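Local coordinates for protein putative short-chain dehydrogenase/reductase (Burkholderia xenovorans, PDB 5IZ4) that probably acts as a nucleotide-dependent oxidoreductase of the short-chain dehydrogenase/reductase family, perhaps reducing 3-oxoacyl-[acyl-carrier-protein], and binds ADP in its cofactor pocket, at residues A[43-47]-A[48-52]; A[118-121]-A[122-125]; A[244-248]-A[249-253]; A[178-181]-A[182-186]; A[261-264]-A[265-269]. One frame throughout, in Å; residues are numbered along the deposited sequence. Where two conformers were deposited one is given.

Contact 1 (A[43-47]-A[48-52]); sequences IGNFD and DSTRD. With ADP (adenosine-5'-diphosphate), chain B.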
# COMPACT_ATOMS: atom_id res chain seq x y z
N ILE A 43 -19.37 28.51 3.67
CA ILE A 43 -19.70 27.55 4.71
C ILE A 43 -20.87 26.71 4.22
O ILE A 43 -22.00 27.20 4.09
CB ILE A 43 -20.03 28.28 6.02
CG1 ILE A 43 -18.73 28.84 6.62
CG2 ILE A 43 -20.69 27.35 7.03
CD1 ILE A 43 -18.97 29.96 7.59
N GLY A 44 -20.61 25.44 3.93
CA GLY A 44 -21.65 24.58 3.41
C GLY A 44 -22.50 23.96 4.50
O GLY A 44 -22.04 23.10 5.25
N ASN A 45 -23.74 24.41 4.59
CA ASN A 45 -24.72 23.88 5.52
C ASN A 45 -25.55 22.81 4.83
O ASN A 45 -25.83 22.90 3.63
CB ASN A 45 -25.64 25.00 6.03
CG ASN A 45 -26.69 24.50 6.99
OD1 ASN A 45 -26.37 23.99 8.06
ND2 ASN A 45 -27.95 24.64 6.61
N PHE A 46 -25.97 21.80 5.60
CA PHE A 46 -26.80 20.73 5.04
C PHE A 46 -28.24 21.20 4.86
O PHE A 46 -28.69 21.43 3.73
CB PHE A 46 -26.71 19.48 5.93
CG PHE A 46 -27.49 18.28 5.41
CD1 PHE A 46 -27.86 18.19 4.07
CD2 PHE A 46 -27.86 17.26 6.27
CE1 PHE A 46 -28.58 17.10 3.60
CE2 PHE A 46 -28.59 16.17 5.81
CZ PHE A 46 -28.95 16.09 4.48
N ASP A 47 -29.00 21.33 5.95
CA ASP A 47 -30.43 21.65 5.85
C ASP A 47 -30.86 22.43 7.09
O ASP A 47 -30.04 22.94 7.84
CB ASP A 47 -31.24 20.37 5.62
CG ASP A 47 -31.08 19.36 6.74
OD1 ASP A 47 -30.68 19.73 7.86
OD2 ASP A 47 -31.39 18.17 6.51
N ASP A 48 -32.18 22.52 7.31
CA ASP A 48 -32.65 23.31 8.44
C ASP A 48 -32.16 22.74 9.77
O ASP A 48 -31.94 23.50 10.72
CB ASP A 48 -34.18 23.41 8.44
CG ASP A 48 -34.71 24.23 7.28
OD1 ASP A 48 -33.91 24.92 6.62
OD2 ASP A 48 -35.94 24.19 7.05
N SER A 49 -31.99 21.42 9.86
CA SER A 49 -31.59 20.82 11.13
C SER A 49 -30.16 21.19 11.53
O SER A 49 -29.85 21.15 12.73
CB SER A 49 -31.73 19.29 11.06
OG SER A 49 -30.69 18.71 10.30
N THR A 50 -29.31 21.56 10.58
CA THR A 50 -27.92 21.92 10.88
C THR A 50 -27.67 23.42 10.82
O THR A 50 -26.54 23.86 11.10
CB THR A 50 -26.97 21.19 9.93
OG1 THR A 50 -27.22 21.59 8.58
CG2 THR A 50 -27.14 19.68 10.04
N ARG A 51 -28.68 24.23 10.51
CA ARG A 51 -28.44 25.63 10.19
C ARG A 51 -27.96 26.42 11.40
O ARG A 51 -27.11 27.31 11.27
CB ARG A 51 -29.72 26.26 9.63
CG ARG A 51 -29.58 27.72 9.24
CD ARG A 51 -30.87 28.21 8.61
NE ARG A 51 -31.44 27.19 7.72
CZ ARG A 51 -30.95 26.87 6.53
NH1 ARG A 51 -29.86 27.48 6.07
NH2 ARG A 51 -31.53 25.92 5.81
N ASP A 52 -28.50 26.15 12.59
CA ASP A 52 -28.06 26.88 13.78
C ASP A 52 -26.58 26.65 14.04
O ASP A 52 -25.85 27.59 14.35
CB ASP A 52 -28.88 26.47 15.00
CG ASP A 52 -30.20 27.19 15.08
OD1 ASP A 52 -30.54 27.94 14.13
OD2 ASP A 52 -30.92 27.00 16.08
PB ADP B . -17.03 14.57 11.01
O1B ADP B . -17.29 14.37 9.48
O2B ADP B . -16.65 16.01 11.47
O3B ADP B . -16.26 13.43 11.75
PA ADP B . -19.98 15.28 11.17
O1A ADP B . -21.28 14.31 10.99
O2A ADP B . -20.30 16.46 12.14
O3A ADP B . -18.76 14.33 11.51
O5' ADP B . -19.91 15.83 9.61
C5' ADP B . -20.83 15.39 8.59
C4' ADP B . -21.45 16.68 8.06
O4' ADP B . -22.02 16.45 6.71
C3' ADP B . -22.62 17.22 8.92
O3' ADP B . -22.66 18.62 8.91
C2' ADP B . -23.83 16.67 8.12
O2' ADP B . -24.95 17.49 8.45
C1' ADP B . -23.36 16.90 6.69
N9 ADP B . -24.15 16.12 5.73
C8 ADP B . -24.75 14.86 5.87
N7 ADP B . -25.38 14.51 4.78
C5 ADP B . -25.21 15.55 3.89
C6 ADP B . -25.65 15.75 2.60
N6 ADP B . -26.40 14.81 1.97
N1 ADP B . -25.32 16.89 1.97
C2 ADP B . -24.58 17.81 2.62
N3 ADP B . -24.13 17.70 3.85
C4 ADP B . -24.45 16.55 4.47
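Asp-48 follows Asp-47 directly, just past the end of the strand, and sends its carboxylate forward to Arg-51. Ser-49 then approaches the side chain of Asp-47 twice. Its OG donates to Asp-47 OD1 at 2.6 Å, and OD1 accepts on its syn lone pair, the side of the other oxygen; the backbone N of Ser-49 adds a weak bond to the same OD1, closing an Asx turn. Thr-50 ties strand to helix. With OG1 set between its own backbone N and carbonyl carbon (chi1 62°), the hydroxyl donates to Asn-45 OD1 over 2.6 Å, from above the amide carbonyl plane, and accepts from Asp-47 N at 3.2 Å. This is the strand-to-helix turn of a Rossmann-type beta-alpha-beta unit, strand 40-45, helix 51-63 and strand 68-72, and it borders the adenosine site: CG2 of Thr-50 lies 3.5 Å from O2' of ADP. Phe-46 spreads one ring face over the adenine, whose C5 sits 3.6 Å above the ring centre, and Asp-47 OD2 lies over the rim of the other face. Thr-50 N also bonds Asp-47 O, which Asn-45 ND2 reaches from the opposite face of that carbonyl. Arg-51, bent at chi3, sends NH2 straight to Asp-48 OD1 at 2.7 Å within the guanidinium plane, and NH2 has a second salt bridge to Asp-72. Asn-45 ND2 stands 3.3 Å above one guanidinium face near its rim and donates to the other oxygen of Asp-72, so that two neighbouring donors share one carboxylate.

Contact 2 (A[118-121]-A[122-125]); sequences DFEF and ERVY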
# COMPACT_ATOMS: atom_id res chain seq x y z
N ASP A 118 -29.23 -3.03 0.85
CA ASP A 118 -28.81 -2.23 -0.28
C ASP A 118 -29.19 -0.76 -0.10
O ASP A 118 -28.43 0.14 -0.49
CB ASP A 118 -29.37 -2.79 -1.60
CG ASP A 118 -30.89 -2.98 -1.61
OD1 ASP A 118 -31.56 -2.93 -0.55
OD2 ASP A 118 -31.43 -3.20 -2.72
N PHE A 119 -30.36 -0.50 0.51
CA PHE A 119 -30.77 0.88 0.78
C PHE A 119 -29.68 1.66 1.51
O PHE A 119 -29.40 2.81 1.17
CB PHE A 119 -32.05 0.90 1.61
CG PHE A 119 -33.28 0.50 0.83
CD1 PHE A 119 -33.85 1.37 -0.08
CD2 PHE A 119 -33.83 -0.76 0.99
CE1 PHE A 119 -34.97 1.00 -0.81
CE2 PHE A 119 -34.97 -1.13 0.27
CZ PHE A 119 -35.53 -0.25 -0.63
N GLU A 120 -29.08 1.04 2.52
CA GLU A 120 -28.07 1.73 3.32
C GLU A 120 -26.76 1.88 2.57
O GLU A 120 -26.11 2.92 2.65
CB GLU A 120 -27.87 1.01 4.65
CG GLU A 120 -26.81 1.62 5.55
CD GLU A 120 -27.17 2.99 6.08
OE1 GLU A 120 -28.35 3.44 5.93
OE2 GLU A 120 -26.26 3.64 6.66
N PHE A 121 -26.38 0.86 1.78
CA PHE A 121 -25.19 1.01 0.95
C PHE A 121 -25.34 2.20 0.02
O PHE A 121 -24.43 3.03 -0.11
CB PHE A 121 -24.94 -0.26 0.12
CG PHE A 121 -24.19 -1.36 0.85
CD1 PHE A 121 -24.89 -2.38 1.49
CD2 PHE A 121 -22.81 -1.40 0.85
CE1 PHE A 121 -24.22 -3.41 2.13
CE2 PHE A 121 -22.12 -2.44 1.50
CZ PHE A 121 -22.83 -3.44 2.14
N GLU A 122 -26.52 2.33 -0.61
CA GLU A 122 -26.75 3.46 -1.51
C GLU A 122 -26.86 4.78 -0.75
O GLU A 122 -26.37 5.81 -1.22
CB GLU A 122 -28.00 3.25 -2.37
CG GLU A 122 -27.88 2.08 -3.33
CD GLU A 122 -28.81 2.18 -4.53
OE1 GLU A 122 -29.96 2.66 -4.36
OE2 GLU A 122 -28.40 1.77 -5.64
N ARG A 123 -27.49 4.77 0.44
CA ARG A 123 -27.67 6.01 1.18
C ARG A 123 -26.32 6.62 1.54
O ARG A 123 -26.11 7.83 1.41
CB ARG A 123 -28.49 5.76 2.45
CG ARG A 123 -28.91 7.04 3.19
CD ARG A 123 -29.48 6.73 4.57
NE ARG A 123 -28.42 6.26 5.46
CZ ARG A 123 -27.59 7.07 6.12
NH1 ARG A 123 -27.71 8.39 6.01
NH2 ARG A 123 -26.64 6.55 6.91
N VAL A 124 -25.39 5.78 1.99
CA VAL A 124 -24.07 6.25 2.39
C VAL A 124 -23.25 6.65 1.17
O VAL A 124 -22.53 7.65 1.18
CB VAL A 124 -23.38 5.15 3.22
CG1 VAL A 124 -21.95 5.51 3.50
CG2 VAL A 124 -24.14 4.90 4.51
N TYR A 125 -23.34 5.85 0.10
CA TYR A 125 -22.56 6.12 -1.10
C TYR A 125 -23.01 7.42 -1.76
O TYR A 125 -22.19 8.13 -2.35
CB TYR A 125 -22.71 4.96 -2.08
CG TYR A 125 -21.67 4.84 -3.17
CD1 TYR A 125 -22.01 5.04 -4.50
CD2 TYR A 125 -20.36 4.47 -2.87
CE1 TYR A 125 -21.07 4.89 -5.52
CE2 TYR A 125 -19.42 4.33 -3.87
CZ TYR A 125 -19.77 4.54 -5.19
OH TYR A 125 -18.82 4.37 -6.20
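Four consecutive helical hydrogen bonds join 118-121 to 122-125, from Glu-122 N, Arg-123 N, Val-124 N and Tyr-125 N to the carbonyl oxygens of Asp-118, Phe-119, Glu-120 and Phe-121, at the start of helix 118-146. One turn along this frame, Glu-120 and Arg-123 lie side by side and point the same way. Glu-120 leaves with CG anti to its backbone N and then bends at chi2 (67°), while Arg-123 bends at chi3, bringing carboxylate and guanidinium level. The grip is side-on and bidentate: NE meets OE1 and NH2 meets OE2 of Glu-120, each over 2.9 Å and nearly straight. Both oxygens lie close to the guanidinium plane and are approached on their syn sides, although the two planes are twisted 33° apart. Glu-120 OE1 has in addition a long, weak ion pair with Arg-106. Arg-123 NH1 is taken by Thr-104. The other flank faces the second subunit, where Arg-126 of that subunit forms salt bridges with both Asp-118 OD2 and Glu-122 OE2, and Tyr-125 stacks on Tyr-125 of the second subunit. Such pairing of long helices is typical of the four-helix dimer interface of short-chain dehydrogenases/reductases. The contact therefore separates two kinds of charge pairing, one within the chain and one between subunits. Glu-120 is buried, and with a guanidinium nitrogen on each oxygen its carboxylate probably remains ionised, its charge largely balanced by Arg-123.

Contact 3 (A[244-248]-A[249-253]); sequences LAWFL and TAHAP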
# COMPACT_ATOMS: atom_id res chain seq x y z
N LEU A 244 -4.34 19.68 8.91
CA LEU A 244 -3.85 18.90 7.78
C LEU A 244 -4.47 19.37 6.47
O LEU A 244 -3.77 19.47 5.45
CB LEU A 244 -4.14 17.42 8.04
CG LEU A 244 -3.66 16.31 7.11
CD1 LEU A 244 -2.15 16.32 6.93
CD2 LEU A 244 -4.12 14.97 7.67
N ALA A 245 -5.77 19.68 6.46
CA ALA A 245 -6.38 20.19 5.24
C ALA A 245 -5.76 21.52 4.83
O ALA A 245 -5.51 21.76 3.64
CB ALA A 245 -7.89 20.34 5.42
N TRP A 246 -5.52 22.39 5.81
CA TRP A 246 -4.87 23.67 5.53
C TRP A 246 -3.45 23.47 5.02
O TRP A 246 -3.04 24.11 4.04
CB TRP A 246 -4.87 24.56 6.78
CG TRP A 246 -3.92 25.72 6.67
CD1 TRP A 246 -2.71 25.86 7.31
CD2 TRP A 246 -4.06 26.86 5.82
NE1 TRP A 246 -2.11 27.04 6.92
CE2 TRP A 246 -2.91 27.67 6.00
CE3 TRP A 246 -5.04 27.28 4.92
CZ2 TRP A 246 -2.73 28.87 5.33
CZ3 TRP A 246 -4.85 28.48 4.24
CH2 TRP A 246 -3.71 29.26 4.45
N PHE A 247 -2.68 22.58 5.66
CA PHE A 247 -1.31 22.36 5.23
C PHE A 247 -1.26 21.86 3.79
O PHE A 247 -0.47 22.35 2.97
CB PHE A 247 -0.58 21.36 6.14
CG PHE A 247 0.68 20.81 5.50
CD1 PHE A 247 1.85 21.55 5.50
CD2 PHE A 247 0.67 19.58 4.86
CE1 PHE A 247 2.99 21.07 4.90
CE2 PHE A 247 1.81 19.09 4.25
CZ PHE A 247 2.97 19.85 4.27
N LEU A 248 -2.07 20.84 3.47
CA LEU A 248 -2.07 20.30 2.12
C LEU A 248 -2.43 21.36 1.10
O LEU A 248 -1.92 21.35 -0.02
CB LEU A 248 -3.05 19.12 2.03
CG LEU A 248 -2.59 17.84 2.72
CD1 LEU A 248 -3.66 16.76 2.56
CD2 LEU A 248 -1.25 17.37 2.14
N THR A 249 -3.30 22.30 1.48
CA THR A 249 -3.69 23.35 0.54
C THR A 249 -2.60 24.40 0.37
O THR A 249 -2.25 24.76 -0.76
CB THR A 249 -4.99 23.99 1.03
OG1 THR A 249 -6.02 22.99 1.04
CG2 THR A 249 -5.39 25.18 0.17
N ALA A 250 -2.04 24.88 1.47
CA ALA A 250 -1.22 26.08 1.41
C ALA A 250 0.27 25.80 1.25
O ALA A 250 1.00 26.68 0.77
CB ALA A 250 -1.45 26.92 2.67
N HIS A 251 0.74 24.62 1.62
CA HIS A 251 2.17 24.42 1.78
C HIS A 251 2.67 23.12 1.16
O HIS A 251 3.78 22.68 1.48
CB HIS A 251 2.55 24.44 3.26
CG HIS A 251 2.28 25.75 3.93
ND1 HIS A 251 2.82 26.94 3.48
CD2 HIS A 251 1.53 26.06 5.01
CE1 HIS A 251 2.41 27.93 4.26
NE2 HIS A 251 1.63 27.42 5.19
N ALA A 252 1.91 22.52 0.25
CA ALA A 252 2.24 21.20 -0.30
C ALA A 252 2.09 21.17 -1.82
O ALA A 252 1.35 20.35 -2.36
CB ALA A 252 1.36 20.13 0.35
N PRO A 253 2.83 22.01 -2.55
CA PRO A 253 2.66 22.05 -4.01
C PRO A 253 3.07 20.77 -4.73
O PRO A 253 2.74 20.63 -5.91
CB PRO A 253 3.54 23.23 -4.44
CG PRO A 253 4.59 23.31 -3.38
CD PRO A 253 3.87 22.95 -2.10
O HOH W 1 0.34 28.46 7.40
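Trp-246 lays its indole over the methyl of Ala-250 one turn later, where helix 238-250 runs out; in the Rossmann fold of this chain that helix leads, through a loop, to the last strand of the parallel sheet, 259-262. The packing here is close: Ala-250 CB stands 3.6 Å from the centroid of the six-membered ring and 16° off its normal, a CH-pi contact over the face. The same methyl also lies 3.9 Å above the centre of the imidazole of His-251, and thus serves two rings. On the buried side Thr-249 turns its OG1 anti to its own carbonyl carbon (chi1 -63°) and back onto Ala-245 O at 2.9 Å; Thr-249 N comes to that oxygen from the opposite face of the carbonyl plane, and Ser-154 supplies OG1 with a further partner. Phe-247 belongs to this packed part too: its CD1 has His-251 CB at 3.7 Å, its CE2 is 4.1 Å from Ala-252 CB, and its ring stacks on Phe-247 of the third subunit. The looser, watered side falls to the imidazole of His-251, where the chain leaves helical angles. It stands obliquely to the indole with the planes at right angles, and a single water bridges the two rings: lying in the plane of both, it accepts from Trp-246 NE1 at 2.9 Å and is hydrogen-bonded to His-251 NE2 at 2.8 Å.

Contact 4 (A[178-181]-A[182-186]); sequences GAVN and TLTLS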
# COMPACT_ATOMS: atom_id res chain seq x y z
N GLY A 178 -13.44 3.50 0.77
CA GLY A 178 -12.52 2.92 -0.19
C GLY A 178 -12.72 3.50 -1.58
O GLY A 178 -11.76 3.76 -2.31
N ALA A 179 -13.98 3.73 -1.95
CA ALA A 179 -14.27 4.37 -3.23
C ALA A 179 -13.74 5.80 -3.25
O ALA A 179 -13.22 6.26 -4.28
CB ALA A 179 -15.78 4.35 -3.50
N VAL A 180 -13.87 6.53 -2.14
CA VAL A 180 -13.34 7.89 -2.08
C VAL A 180 -11.83 7.87 -2.31
O VAL A 180 -11.29 8.71 -3.05
CB VAL A 180 -13.69 8.56 -0.74
CG1 VAL A 180 -12.91 9.87 -0.58
CG2 VAL A 180 -15.20 8.85 -0.66
N ASN A 181 -11.13 6.92 -1.70
CA ASN A 181 -9.69 6.82 -1.88
C ASN A 181 -9.32 6.63 -3.35
O ASN A 181 -8.44 7.32 -3.88
CB ASN A 181 -9.13 5.69 -1.02
CG ASN A 181 -9.30 5.96 0.47
OD1 ASN A 181 -9.60 7.08 0.86
ND2 ASN A 181 -9.08 4.94 1.30
N THR A 182 -10.00 5.70 -4.03
CA THR A 182 -9.70 5.47 -5.44
C THR A 182 -10.12 6.66 -6.30
O THR A 182 -9.42 7.04 -7.25
CB THR A 182 -10.42 4.21 -5.93
OG1 THR A 182 -9.98 3.10 -5.15
CG2 THR A 182 -10.13 3.96 -7.40
N LEU A 183 -11.29 7.24 -6.00
CA LEU A 183 -11.76 8.40 -6.75
C LEU A 183 -10.75 9.54 -6.66
O LEU A 183 -10.51 10.25 -7.64
CB LEU A 183 -13.12 8.86 -6.21
CG LEU A 183 -13.84 9.93 -7.04
CD1 LEU A 183 -14.93 9.29 -7.89
CD2 LEU A 183 -14.44 10.97 -6.11
N THR A 184 -10.15 9.71 -5.48
CA THR A 184 -9.11 10.71 -5.29
C THR A 184 -7.97 10.52 -6.28
O THR A 184 -7.44 11.49 -6.83
CB THR A 184 -8.63 10.65 -3.85
OG1 THR A 184 -9.73 10.99 -2.97
CG2 THR A 184 -7.47 11.61 -3.61
N LEU A 185 -7.59 9.26 -6.55
CA LEU A 185 -6.52 8.99 -7.51
C LEU A 185 -6.91 9.42 -8.91
O LEU A 185 -6.11 10.05 -9.62
CB LEU A 185 -6.16 7.51 -7.50
CG LEU A 185 -5.66 6.96 -6.17
CD1 LEU A 185 -5.33 5.50 -6.35
CD2 LEU A 185 -4.45 7.73 -5.70
N SER A 186 -8.12 9.06 -9.35
CA SER A 186 -8.54 9.45 -10.69
C SER A 186 -8.58 10.97 -10.82
O SER A 186 -8.09 11.54 -11.81
CB SER A 186 -9.91 8.86 -11.01
OG SER A 186 -10.35 9.34 -12.27
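Thr-184 folds its hydroxyl back onto Val-180 O, the carbonyl one helical turn behind it, and this is the principal side-chain bond of the contact. OG1 lies anti to the carbonyl carbon of its own residue (chi1 -63°), which carries it back along the helix to donate to Val-180 O at 2.8 Å. It arrives from above the carbonyl plane, 37° out of it, while Thr-184 N reaches the same oxygen from the opposite face at 2.9 Å. Val-180 O is thus gripped by two donors of one residue. Around this centre the contacts are between side-chain carbons and backbone carbonyls: CB of Thr-184 lies 3.3 Å from Asn-181 O, and CB of Leu-183 comes slightly nearer Ala-179 O (3.2 Å). The helical bonds from Thr-182 N to Gly-178 O and from Leu-183 N to Ala-179 O are regular, whereas Leu-185 N makes a weak one to Asn-181 O at 3.4 Å. Farther out, Asn-157 donates to Thr-184 OG1, fixing the hydroxyl from the sheet side, and Asn-181 OD1 is bonded to Ser-159. Thr-182 OG1, set the same way, instead hydrogen-bonds Gly-163 O of the second subunit, and Ala-179 packs on Tyr-125 and Leu-129 of helix 118-146. A helix whose one side lies on the central sheet and another on a neighbouring subunit fits the long helix of short-chain dehydrogenases/reductases that, in the classical family, begins with the Tyr-X-X-X-Lys motif and helps to form the four-helix dimer interface.

Contact 5 (A[261-264]-A[265-269]); sequences AAEN and GLLLG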
# COMPACT_ATOMS: atom_id res chain seq x y z
N ALA A 261 -2.99 9.34 6.39
CA ALA A 261 -3.64 8.74 7.56
C ALA A 261 -3.18 9.47 8.83
O ALA A 261 -1.98 9.57 9.09
CB ALA A 261 -3.32 7.25 7.65
N ALA A 262 -4.14 9.97 9.60
CA ALA A 262 -3.90 10.65 10.87
C ALA A 262 -4.79 9.92 11.87
O ALA A 262 -5.94 10.31 12.10
CB ALA A 262 -4.21 12.14 10.77
N GLU A 263 -4.26 8.84 12.45
CA GLU A 263 -5.09 7.90 13.18
C GLU A 263 -4.46 7.44 14.48
O GLU A 263 -4.83 6.39 15.00
CB GLU A 263 -5.42 6.66 12.31
CG GLU A 263 -4.32 6.19 11.35
CD GLU A 263 -2.98 5.89 12.04
OE1 GLU A 263 -2.34 6.83 12.57
OE2 GLU A 263 -2.57 4.71 12.03
N ASN A 264 -3.49 8.20 14.99
CA ASN A 264 -2.93 7.97 16.32
C ASN A 264 -2.25 6.61 16.44
O ASN A 264 -2.16 6.03 17.53
CB ASN A 264 -4.01 8.16 17.39
CG ASN A 264 -4.51 9.58 17.42
OD1 ASN A 264 -3.73 10.49 17.70
ND2 ASN A 264 -5.77 9.80 17.07
N GLY A 265 -1.75 6.09 15.32
CA GLY A 265 -1.00 4.85 15.31
C GLY A 265 -1.81 3.59 15.15
O GLY A 265 -1.24 2.49 15.19
N LEU A 266 -3.13 3.68 14.98
CA LEU A 266 -3.94 2.46 14.93
C LEU A 266 -3.48 1.50 13.84
O LEU A 266 -3.59 0.28 14.02
CB LEU A 266 -5.42 2.81 14.74
CG LEU A 266 -6.15 3.33 15.98
CD1 LEU A 266 -7.53 3.85 15.62
CD2 LEU A 266 -6.25 2.25 17.05
N LEU A 267 -2.95 2.01 12.73
CA LEU A 267 -2.47 1.14 11.66
C LEU A 267 -1.28 0.30 12.10
O LEU A 267 -1.02 -0.75 11.49
CB LEU A 267 -2.10 1.95 10.42
CG LEU A 267 -3.26 2.54 9.62
CD1 LEU A 267 -2.74 3.62 8.68
CD2 LEU A 267 -3.98 1.45 8.83
N LEU A 268 -0.57 0.71 13.15
CA LEU A 268 0.55 -0.08 13.66
C LEU A 268 0.09 -1.28 14.48
O LEU A 268 0.92 -2.15 14.78
CB LEU A 268 1.46 0.80 14.51
CG LEU A 268 2.10 1.98 13.78
CD1 LEU A 268 2.66 2.96 14.79
CD2 LEU A 268 3.19 1.49 12.85
N GLY A 269 -1.18 -1.33 14.86
CA GLY A 269 -1.70 -2.44 15.63
C GLY A 269 -2.16 -2.01 17.01
O GLY A 269 -1.65 -1.03 17.56
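Glu-263 curls its side chain round to the backbone of 265-267 by a first torsion of 35° followed by a bend at chi2 (56°), which bring the carboxylate over the turn that the residue itself begins. Each oxygen then receives a backbone N-H. Gly-265 N donates to OE1 at 2.9 Å, arriving from above the carboxylate plane, 50° out of it, and Leu-267 N makes a nearly straight bond to OE2 at 2.8 Å, on the anti side. The backbone of Glu-263 joins in, its carbonyl oxygen accepting from Leu-266 N at 3.2 Å. That bond closes a type I' beta turn from Glu-263 to Leu-266, in which Asn-264 and Gly-265 both adopt left-handed backbone angles; the turn follows strand 259-262, the edge strand of the Rossmann sheet within this chain, and passes directly into the 3-10 segment 266-268. Glu-263 is buried, and the two N-H groups would help to spread and steady its negative charge. Leu-267 crosses the glutamate at about a right angle: its CB lies 3.2 Å from OE2, and its CD1 reaches back to Ala-261 CB at 3.8 Å, covering the carboxylate with an apolar branch. Leu-161 of helix 161-165 touches Glu-263, Leu-266 and Leu-267 in turn. Asn-264 directs its amide elsewhere, OD1 to Arg-234 and ND2 to Ser-236, and Leu-268 O accepts from Arg-189 NE of the third subunit.

Overall arrangement
The five contacts show how one Rossmann-type chain suits its local chemistry to place. Contact 1 lies at the surface beside the nucleotide, where hydroxyls, carboxylates and an amide shape a strand-to-helix turn. Contacts 3 and 4 are buried helix turns in which threonine hydroxyls donate to backbone carbonyls; contact 5, also buried, reverses this, a glutamate side chain accepting backbone N-H groups. Contact 2, partly buried, relies on a side-chain ion pair. Contacts 2 and 4 meet through Tyr-125 CE2 and Ala-179 CB, 3.7 Å apart, and both face the second subunit. Contacts 3 and 5, linked by Leu-244 against Ala-262, face the third. Contacts 1 and 5 reach the same sheet, their centres about 32 Å apart.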